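PDB 1J5X: glucosamine-6-phosphate deaminase from Thermotoga maritima, which is a SIS-domain protein of alpha/beta build, whose chain forms two parallel beta-sheets flanked by helices. Local coordinates for residues Pro194-Phe197 and Asp198-Lys202; Ser227-Ser230 and Ala231-Ile235; Gly271-Glu274 and Gln275-Leu279; Leu310-Val313 and Pro314-Leu318. All blocks are in the same frame, centred on the assembly; numbering follows the deposited sequence.

Interaction 1 (Pro194-Phe197 and Asp198-Lys202)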
# COMPACT_ATOMS: atom_id res chain seq x y z
N PRO A 194 -6.01 -14.57 -8.16
CA PRO A 194 -7.43 -14.68 -8.52
C PRO A 194 -8.28 -15.31 -7.42
O PRO A 194 -9.34 -14.80 -7.03
CB PRO A 194 -7.40 -15.54 -9.80
CG PRO A 194 -6.03 -15.18 -10.44
CD PRO A 194 -5.10 -15.02 -9.25
N GLU A 195 -7.81 -16.44 -6.88
CA GLU A 195 -8.55 -17.09 -5.81
C GLU A 195 -8.59 -16.17 -4.58
O GLU A 195 -9.61 -16.05 -3.90
CB GLU A 195 -7.87 -18.43 -5.43
CG GLU A 195 -8.42 -19.10 -4.17
CD GLU A 195 -7.90 -20.53 -3.95
OE1 GLU A 195 -6.91 -20.93 -4.61
OE2 GLU A 195 -8.48 -21.24 -3.10
N PHE A 196 -7.48 -15.50 -4.30
CA PHE A 196 -7.42 -14.59 -3.13
C PHE A 196 -8.50 -13.53 -3.27
O PHE A 196 -9.23 -13.21 -2.30
CB PHE A 196 -6.04 -13.88 -3.07
CG PHE A 196 -5.91 -12.92 -1.91
CD1 PHE A 196 -6.03 -13.37 -0.58
CD2 PHE A 196 -5.60 -11.55 -2.12
CE1 PHE A 196 -5.85 -12.49 0.48
CE2 PHE A 196 -5.43 -10.68 -1.04
CZ PHE A 196 -5.55 -11.14 0.22
N PHE A 197 -8.60 -12.99 -4.47
CA PHE A 197 -9.57 -11.95 -4.79
C PHE A 197 -11.01 -12.46 -4.61
O PHE A 197 -11.83 -11.86 -3.91
CB PHE A 197 -9.34 -11.46 -6.21
CG PHE A 197 -10.36 -10.43 -6.67
CD1 PHE A 197 -11.61 -10.84 -7.17
CD2 PHE A 197 -10.10 -9.06 -6.56
CE1 PHE A 197 -12.60 -9.88 -7.55
CE2 PHE A 197 -11.06 -8.11 -6.93
CZ PHE A 197 -12.31 -8.51 -7.42
N ASP A 198 -11.30 -13.63 -5.20
CA ASP A 198 -12.64 -14.19 -5.10
C ASP A 198 -13.02 -14.53 -3.67
O ASP A 198 -14.15 -14.30 -3.27
CB ASP A 198 -12.79 -15.44 -6.03
CG ASP A 198 -12.57 -15.10 -7.52
OD1 ASP A 198 -12.74 -13.93 -7.94
OD2 ASP A 198 -12.24 -16.02 -8.30
N ILE A 199 -12.10 -15.07 -2.87
CA ILE A 199 -12.41 -15.36 -1.48
C ILE A 199 -12.70 -14.03 -0.76
O ILE A 199 -13.62 -13.92 0.07
CB ILE A 199 -11.20 -16.10 -0.74
CG1 ILE A 199 -11.05 -17.54 -1.30
CG2 ILE A 199 -11.44 -16.09 0.78
CD1 ILE A 199 -9.77 -18.31 -0.84
N SER A 200 -11.85 -13.04 -1.05
CA SER A 200 -11.99 -11.72 -0.40
C SER A 200 -13.38 -11.16 -0.71
O SER A 200 -14.11 -10.76 0.21
CB SER A 200 -10.90 -10.75 -0.91
OG SER A 200 -9.62 -11.16 -0.47
N TRP A 201 -13.72 -11.14 -1.98
CA TRP A 201 -15.01 -10.59 -2.39
C TRP A 201 -16.16 -11.24 -1.68
O TRP A 201 -17.03 -10.56 -1.11
CB TRP A 201 -15.21 -10.72 -3.90
CG TRP A 201 -16.43 -9.96 -4.36
CD1 TRP A 201 -17.73 -10.36 -4.29
CD2 TRP A 201 -16.45 -8.61 -4.83
NE1 TRP A 201 -18.57 -9.34 -4.66
CE2 TRP A 201 -17.81 -8.25 -5.00
CE3 TRP A 201 -15.46 -7.66 -5.11
CZ2 TRP A 201 -18.20 -6.96 -5.45
CZ3 TRP A 201 -15.85 -6.37 -5.56
CH2 TRP A 201 -17.21 -6.05 -5.72
N LYS A 202 -16.15 -12.58 -1.64
CA LYS A 202 -17.24 -13.32 -1.01
C LYS A 202 -17.29 -13.22 0.50
O LYS A 202 -18.39 -13.16 1.07
CB LYS A 202 -17.24 -14.80 -1.48
CG LYS A 202 -15.97 -15.58 -1.15
CD LYS A 202 -15.84 -16.00 0.35
CE LYS A 202 -16.90 -17.03 0.79
NZ LYS A 202 -16.98 -17.21 2.29
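Phe197 lies alongside Trp201 one helical turn on, both side chains pointing the same way, and the ring atom CZ of Phe197 comes 4.0 Å from CE3 of the Trp201 indole. Both have CG trans to the backbone N (chi1 176° and -171°), which sends the two rings off the same flank of helix 184-205. Helix 15-25 packs on that flank, through Thr21 and Lys24 on Phe197 and Leu17 on Trp201. At the rim of the Phe197 ring, in its plane, OD1 of Asp198 is 3.4 Å from CD1; the same carboxylate oxygen is held by a salt bridge to Lys24.

On another flank Ser200 turns back to the preceding turn. Its OG hydrogen-bonds to Phe196 O at 2.8 Å, while Ser200 N reaches that same oxygen at 2.9 Å from the other face of the carbonyl plane. The hydroxyl also sits over the centre of the Phe196 ring, 4.0 Å above its plane. Farther round, CG of Glu195 runs beside CD1 of Ile199 at 3.7 Å, an aliphatic contact.

Phe196 and Ser200 are both buried, with Pro314 of helix 313-326 against them. The doubly accepted carbonyl therefore implies that the serine hydroxyl spends its hydrogen inside its own helix, which lets a polar residue sit in an otherwise apolar interface.

Interaction 2 (Ser227-Ser230 and Ala231-Ile235)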
# COMPACT_ATOMS: atom_id res chain seq x y z
N SER A 227 -1.80 -1.47 6.06
CA SER A 227 -2.94 -0.99 6.88
C SER A 227 -3.20 0.50 6.64
O SER A 227 -4.36 0.92 6.48
CB SER A 227 -2.69 -1.33 8.35
OG SER A 227 -2.79 -2.78 8.53
N LEU A 228 -2.13 1.30 6.54
CA LEU A 228 -2.34 2.73 6.28
C LEU A 228 -3.00 2.93 4.94
O LEU A 228 -3.94 3.76 4.80
CB LEU A 228 -1.03 3.50 6.25
CG LEU A 228 -0.65 4.35 7.44
CD1 LEU A 228 0.54 5.22 6.92
CD2 LEU A 228 -1.82 5.27 8.02
N GLU A 229 -2.51 2.19 3.93
CA GLU A 229 -3.06 2.27 2.60
C GLU A 229 -4.53 1.76 2.65
O GLU A 229 -5.43 2.38 2.05
CB GLU A 229 -2.23 1.42 1.61
CG GLU A 229 -2.80 1.31 0.16
CD GLU A 229 -2.94 2.65 -0.60
OE1 GLU A 229 -2.61 3.71 -0.01
OE2 GLU A 229 -3.37 2.61 -1.76
N SER A 230 -4.79 0.70 3.44
CA SER A 230 -6.17 0.18 3.51
C SER A 230 -7.14 1.29 4.03
O SER A 230 -8.24 1.52 3.48
CB SER A 230 -6.21 -1.00 4.43
OG SER A 230 -5.54 -2.10 3.80
N ALA A 231 -6.74 1.95 5.09
CA ALA A 231 -7.60 3.00 5.63
C ALA A 231 -7.85 4.08 4.62
O ALA A 231 -8.99 4.56 4.46
CB ALA A 231 -6.97 3.58 6.94
N LEU A 232 -6.83 4.44 3.85
CA LEU A 232 -7.01 5.51 2.89
C LEU A 232 -7.99 5.10 1.79
O LEU A 232 -8.80 5.93 1.28
CB LEU A 232 -5.64 5.91 2.29
CG LEU A 232 -5.72 6.94 1.18
CD1 LEU A 232 -6.27 8.20 1.83
CD2 LEU A 232 -4.37 7.29 0.56
N LYS A 233 -7.94 3.83 1.37
CA LYS A 233 -8.89 3.39 0.33
C LYS A 233 -10.32 3.53 0.83
O LYS A 233 -11.20 3.96 0.07
CB LYS A 233 -8.66 1.92 -0.06
CG LYS A 233 -7.24 1.53 -0.49
CD LYS A 233 -6.74 2.18 -1.77
CE LYS A 233 -6.28 3.68 -1.57
NZ LYS A 233 -5.24 4.09 -2.60
N CYS A 234 -10.58 3.17 2.07
CA CYS A 234 -11.95 3.27 2.56
C CYS A 234 -12.36 4.67 2.83
O CYS A 234 -13.56 4.99 2.78
CB CYS A 234 -12.16 2.44 3.78
SG CYS A 234 -11.98 0.64 3.34
N ILE A 235 -11.38 5.53 3.12
CA ILE A 235 -11.73 6.93 3.34
C ILE A 235 -12.10 7.53 2.02
O ILE A 235 -13.18 8.10 1.90
CB ILE A 235 -10.52 7.74 3.97
CG1 ILE A 235 -10.36 7.34 5.44
CG2 ILE A 235 -10.75 9.25 3.81
CD1 ILE A 235 -8.94 7.68 6.11
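NZ of Lys233 is gripped by three hydrogen-bonding partners: OE2 of Glu229 one turn earlier in the helix, Met160 O and Ser62 OG. Glu229 and Lys233 both stand on helix 222-238, the helical crossover of the beta-alpha-beta unit formed with strands 214-218 and 241-245. The salt bridge to Glu229 is short, with Lys233 NZ 2.5 Å from Glu229 OE2, and the amine meets the oxygen from above the carboxylate plane, 39° out of it. Lys233 CE follows closely, 3.1 Å from the same OE2.

Two bent chains make this possible. Glu229 leaves the backbone with CG trans to N and then folds at chi2 (61°), which carries its carboxylate along the helix toward the next turn. With CG beside its backbone N (chi1 -54°), Lys233 keeps CG 3.2 Å from Glu229 O; bends at chi2 and chi3 then bring NZ to the acid. The other carboxylate oxygen, Glu229 OE1, accepts from Asn65 ND2, so the two acid oxygens have different partners, and Lys233 and Asn65 together fix the rotation of the carboxylate. Ser62 and Asn65 belong to helix 62-78, which follows a strand of the five-stranded sheet; the buried ion pair thus links the two sheet systems.

Another flank, of small side chains, faces the sheet, with Ala231 against Phe217 and Ser242. Beneath the side chains the i to i+4 ladder runs on, and Cys234 N bonds to Ser230 O at 3.2 Å, with Cys234 SG 3.8 Å from that same carbonyl oxygen.

Interaction 3 (Gly271-Glu274 and Gln275-Leu279)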
# COMPACT_ATOMS: atom_id res chain seq x y z
N GLY A 271 3.96 -16.60 12.99
CA GLY A 271 4.21 -16.83 14.39
C GLY A 271 3.36 -16.17 15.47
O GLY A 271 3.55 -16.52 16.64
N MSE A 272 2.47 -15.25 15.10
CA MSE A 272 1.68 -14.52 16.09
C MSE A 272 0.24 -14.87 16.18
O MSE A 272 -0.57 -14.11 16.69
CB MSE A 272 1.85 -13.02 15.82
CG MSE A 272 3.29 -12.65 16.07
SE MSE A 272 3.44 -10.69 16.05
CE MSE A 272 2.54 -10.36 17.65
N ASP A 273 -0.11 -16.08 15.75
CA ASP A 273 -1.50 -16.45 15.80
C ASP A 273 -2.06 -16.32 17.25
O ASP A 273 -3.18 -15.86 17.44
CB ASP A 273 -1.71 -17.88 15.33
CG ASP A 273 -3.18 -18.24 15.21
OD1 ASP A 273 -3.92 -17.57 14.47
OD2 ASP A 273 -3.63 -19.19 15.89
N GLU A 274 -1.28 -16.72 18.23
CA GLU A 274 -1.77 -16.64 19.60
C GLU A 274 -2.12 -15.22 20.05
O GLU A 274 -3.20 -14.97 20.64
CB GLU A 274 -0.74 -17.20 20.57
CG GLU A 274 -1.30 -17.27 21.96
CD GLU A 274 -0.19 -17.44 23.00
OE1 GLU A 274 0.11 -16.45 23.73
OE2 GLU A 274 0.39 -18.55 23.08
N GLN A 275 -1.20 -14.30 19.79
CA GLN A 275 -1.46 -12.92 20.17
C GLN A 275 -2.62 -12.34 19.37
O GLN A 275 -3.40 -11.56 19.91
CB GLN A 275 -0.18 -12.06 19.97
CG GLN A 275 1.03 -12.43 20.82
CD GLN A 275 1.61 -13.85 20.58
OE1 GLN A 275 1.68 -14.35 19.43
NE2 GLN A 275 2.06 -14.50 21.67
N GLU A 276 -2.73 -12.70 18.09
CA GLU A 276 -3.75 -12.19 17.21
C GLU A 276 -5.12 -12.71 17.62
O GLU A 276 -6.08 -11.96 17.64
CB GLU A 276 -3.46 -12.53 15.73
CG GLU A 276 -2.31 -11.70 15.13
CD GLU A 276 -1.56 -12.36 13.98
OE1 GLU A 276 -1.93 -13.49 13.55
OE2 GLU A 276 -0.55 -11.76 13.52
N LYS A 277 -5.18 -13.99 17.95
CA LYS A 277 -6.47 -14.52 18.34
C LYS A 277 -6.92 -13.91 19.68
O LYS A 277 -8.12 -13.63 19.86
CB LYS A 277 -6.40 -16.05 18.39
CG LYS A 277 -6.29 -16.65 16.95
CD LYS A 277 -7.58 -16.31 16.18
CE LYS A 277 -7.93 -17.28 15.06
NZ LYS A 277 -7.23 -17.02 13.81
N ARG A 278 -5.98 -13.69 20.59
CA ARG A 278 -6.31 -13.10 21.88
C ARG A 278 -6.86 -11.69 21.66
O ARG A 278 -7.86 -11.31 22.27
CB ARG A 278 -5.10 -13.02 22.79
CG ARG A 278 -4.61 -14.32 23.33
CD ARG A 278 -3.50 -14.04 24.34
NE ARG A 278 -2.92 -15.27 24.88
CZ ARG A 278 -2.07 -15.31 25.91
NH1 ARG A 278 -1.69 -14.18 26.51
NH2 ARG A 278 -1.61 -16.48 26.36
N LEU A 279 -6.22 -10.92 20.78
CA LEU A 279 -6.69 -9.54 20.53
C LEU A 279 -8.09 -9.56 19.84
O LEU A 279 -8.96 -8.76 20.16
CB LEU A 279 -5.67 -8.80 19.62
CG LEU A 279 -6.03 -7.37 19.23
CD1 LEU A 279 -6.31 -6.55 20.52
CD2 LEU A 279 -4.85 -6.78 18.38
O HOH W 1 4.08 -15.03 18.80
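The first turn of helix 273-285 opens at its N-cap, Met272 (modelled as selenomethionine), whose O accepts from Glu276 N at 2.9 Å. Across this start of the helix, CE of Met272 rests 4.0 Å from CB of Gln275, the two chains crossing at about a right angle. A water bridges the turn, donating to Gly271 O at 2.7 Å and to Gln275 OE1 at 2.6 Å.

The helix is the crossover of a beta-alpha-beta unit between strands 262-267 and 289-293, and its exposed side carries two i to i+4 charge pairs. Glu274 runs beside Arg278, their carboxylate and guanidinium planes only 15° apart. Glu274 OE1 lies over one guanidinium face, 3.1 Å from NH2, so attraction of charges binds them with no N-H aimed at the oxygen. Asp273 OD1 and Lys277 NZ make a weak salt bridge at 3.4 Å. Each has a stronger partner elsewhere: Lys268 for the aspartate, Gly296 O for the lysine. Lys268 also pairs with Glu276 OE1, probably easing the repulsion between the two acids, while Glu276 OE2 takes the backbone N of Val269.

Interaction 4 (Leu310-Val313 and Pro314-Leu318)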
# COMPACT_ATOMS: atom_id res chain seq x y z
N LEU A 310 -0.30 -8.07 -2.12
CA LEU A 310 -1.68 -8.45 -2.32
C LEU A 310 -2.57 -7.97 -1.16
O LEU A 310 -3.79 -7.98 -1.26
CB LEU A 310 -1.81 -9.96 -2.31
CG LEU A 310 -1.18 -10.81 -3.42
CD1 LEU A 310 -1.34 -12.31 -3.07
CD2 LEU A 310 -1.93 -10.50 -4.74
N ARG A 311 -1.97 -7.61 -0.02
CA ARG A 311 -2.80 -7.38 1.14
C ARG A 311 -3.68 -6.15 1.27
O ARG A 311 -4.38 -6.03 2.27
CB ARG A 311 -2.02 -7.61 2.44
CG ARG A 311 -1.76 -9.16 2.73
CD ARG A 311 -0.67 -9.31 3.79
NE ARG A 311 -0.52 -10.70 4.29
CZ ARG A 311 -1.12 -11.16 5.38
NH1 ARG A 311 -1.92 -10.36 6.11
NH2 ARG A 311 -0.89 -12.44 5.78
N THR A 312 -3.59 -5.24 0.32
CA THR A 312 -4.55 -4.10 0.36
C THR A 312 -5.81 -4.46 -0.45
O THR A 312 -6.81 -3.76 -0.42
CB THR A 312 -3.97 -2.75 -0.18
OG1 THR A 312 -3.64 -2.83 -1.56
CG2 THR A 312 -2.71 -2.36 0.63
N VAL A 313 -5.79 -5.58 -1.15
CA VAL A 313 -6.97 -5.97 -1.94
C VAL A 313 -8.25 -6.10 -1.09
O VAL A 313 -9.31 -5.58 -1.46
CB VAL A 313 -6.68 -7.29 -2.70
CG1 VAL A 313 -7.97 -7.85 -3.35
CG2 VAL A 313 -5.67 -7.05 -3.78
N PRO A 314 -8.18 -6.78 0.04
CA PRO A 314 -9.40 -6.88 0.85
C PRO A 314 -9.98 -5.48 1.20
O PRO A 314 -11.17 -5.26 1.12
CB PRO A 314 -8.92 -7.60 2.09
CG PRO A 314 -7.85 -8.55 1.54
CD PRO A 314 -7.09 -7.63 0.61
N ALA A 315 -9.10 -4.55 1.60
CA ALA A 315 -9.60 -3.20 1.95
C ALA A 315 -10.12 -2.43 0.73
O ALA A 315 -11.07 -1.65 0.87
CB ALA A 315 -8.45 -2.38 2.69
N GLN A 316 -9.55 -2.64 -0.45
CA GLN A 316 -10.06 -1.97 -1.67
C GLN A 316 -11.49 -2.51 -1.94
O GLN A 316 -12.35 -1.78 -2.38
CB GLN A 316 -9.24 -2.32 -2.88
CG GLN A 316 -7.80 -1.81 -2.89
CD GLN A 316 -7.01 -2.43 -4.04
OE1 GLN A 316 -7.54 -2.61 -5.10
NE2 GLN A 316 -5.73 -2.73 -3.83
N ILE A 317 -11.69 -3.82 -1.73
CA ILE A 317 -13.00 -4.43 -1.93
C ILE A 317 -13.97 -3.94 -0.84
O ILE A 317 -15.15 -3.68 -1.13
CB ILE A 317 -12.88 -6.01 -1.94
CG1 ILE A 317 -12.15 -6.44 -3.20
CG2 ILE A 317 -14.27 -6.69 -1.81
CD1 ILE A 317 -11.80 -7.99 -3.23
N LEU A 318 -13.49 -3.80 0.39
CA LEU A 318 -14.33 -3.28 1.45
C LEU A 318 -14.74 -1.86 1.07
O LEU A 318 -15.93 -1.51 1.14
CB LEU A 318 -13.56 -3.23 2.77
CG LEU A 318 -14.34 -2.59 3.94
CD1 LEU A 318 -15.63 -3.41 4.33
CD2 LEU A 318 -13.42 -2.56 5.13
O HOH W 2 -6.50 -4.87 3.12
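Val313 touches Ile317 through its CG1 methyl, 3.8 Å from CD1 of the isoleucine one turn on. Ile317 turns CG1 anti to its carbonyl carbon (chi1 -69°) and runs on extended, bringing CD1 back over the preceding turn. Alongside, Ile317 N bonds to Val313 O at 3.0 Å, and Gln316 N bonds to Thr312 O at 3.0 Å. Val313 CB and Pro314 CD, at 3.4 Å, are tighter than usual carbon contact.

Pro314 has no N-H to give, and a water does the bridging beside it: it donates to Arg311 O at 2.6 Å and accepts from Ala315 N at 3.0 Å. The amide end of Gln316 comes near Thr312, with NE2 3.1 Å from OG1, while its OE1 is held by Gln23 NE2.

Farther out, Arg311 ties the turn to its surroundings: NH1 donates to Gln267 OE1 and Val293 O, NH2 to Ser302 O and NE to Ser307 OG. Helix 184-205 packs on Pro314 and Ile317, and helix 222-238 on Arg311, Thr312 and Ala315.

Leading into all this is a type I turn, Leu310 to Val313, in which Val313 N returns to Leu310 O at 3.1 Å. A turn running straight into helix 313-326, with proline in the helix's first turn where its missing N-H costs no bond, is a classic helix start.

Overall arrangement
Along the chain the four contacts come in series, from interaction 1 to interaction 4, each within a single helix or at its start. Interaction 4 lies between interactions 1 and 2: its centre is about 10 Å from that of interaction 1 and about 9 Å from that of interaction 2, and it touches both. Helix 313-326 thus packs against helices 184-205 and 222-238, whose own contacts have centres about 19 Å apart and do not meet. Interaction 3 stands apart at the surface, 21 to 24 Å from the other centres. Interactions 2 and 3 sit on crossover helices serving the same four-stranded parallel sheet, so the same sheet carries one buried and one surface helix contact.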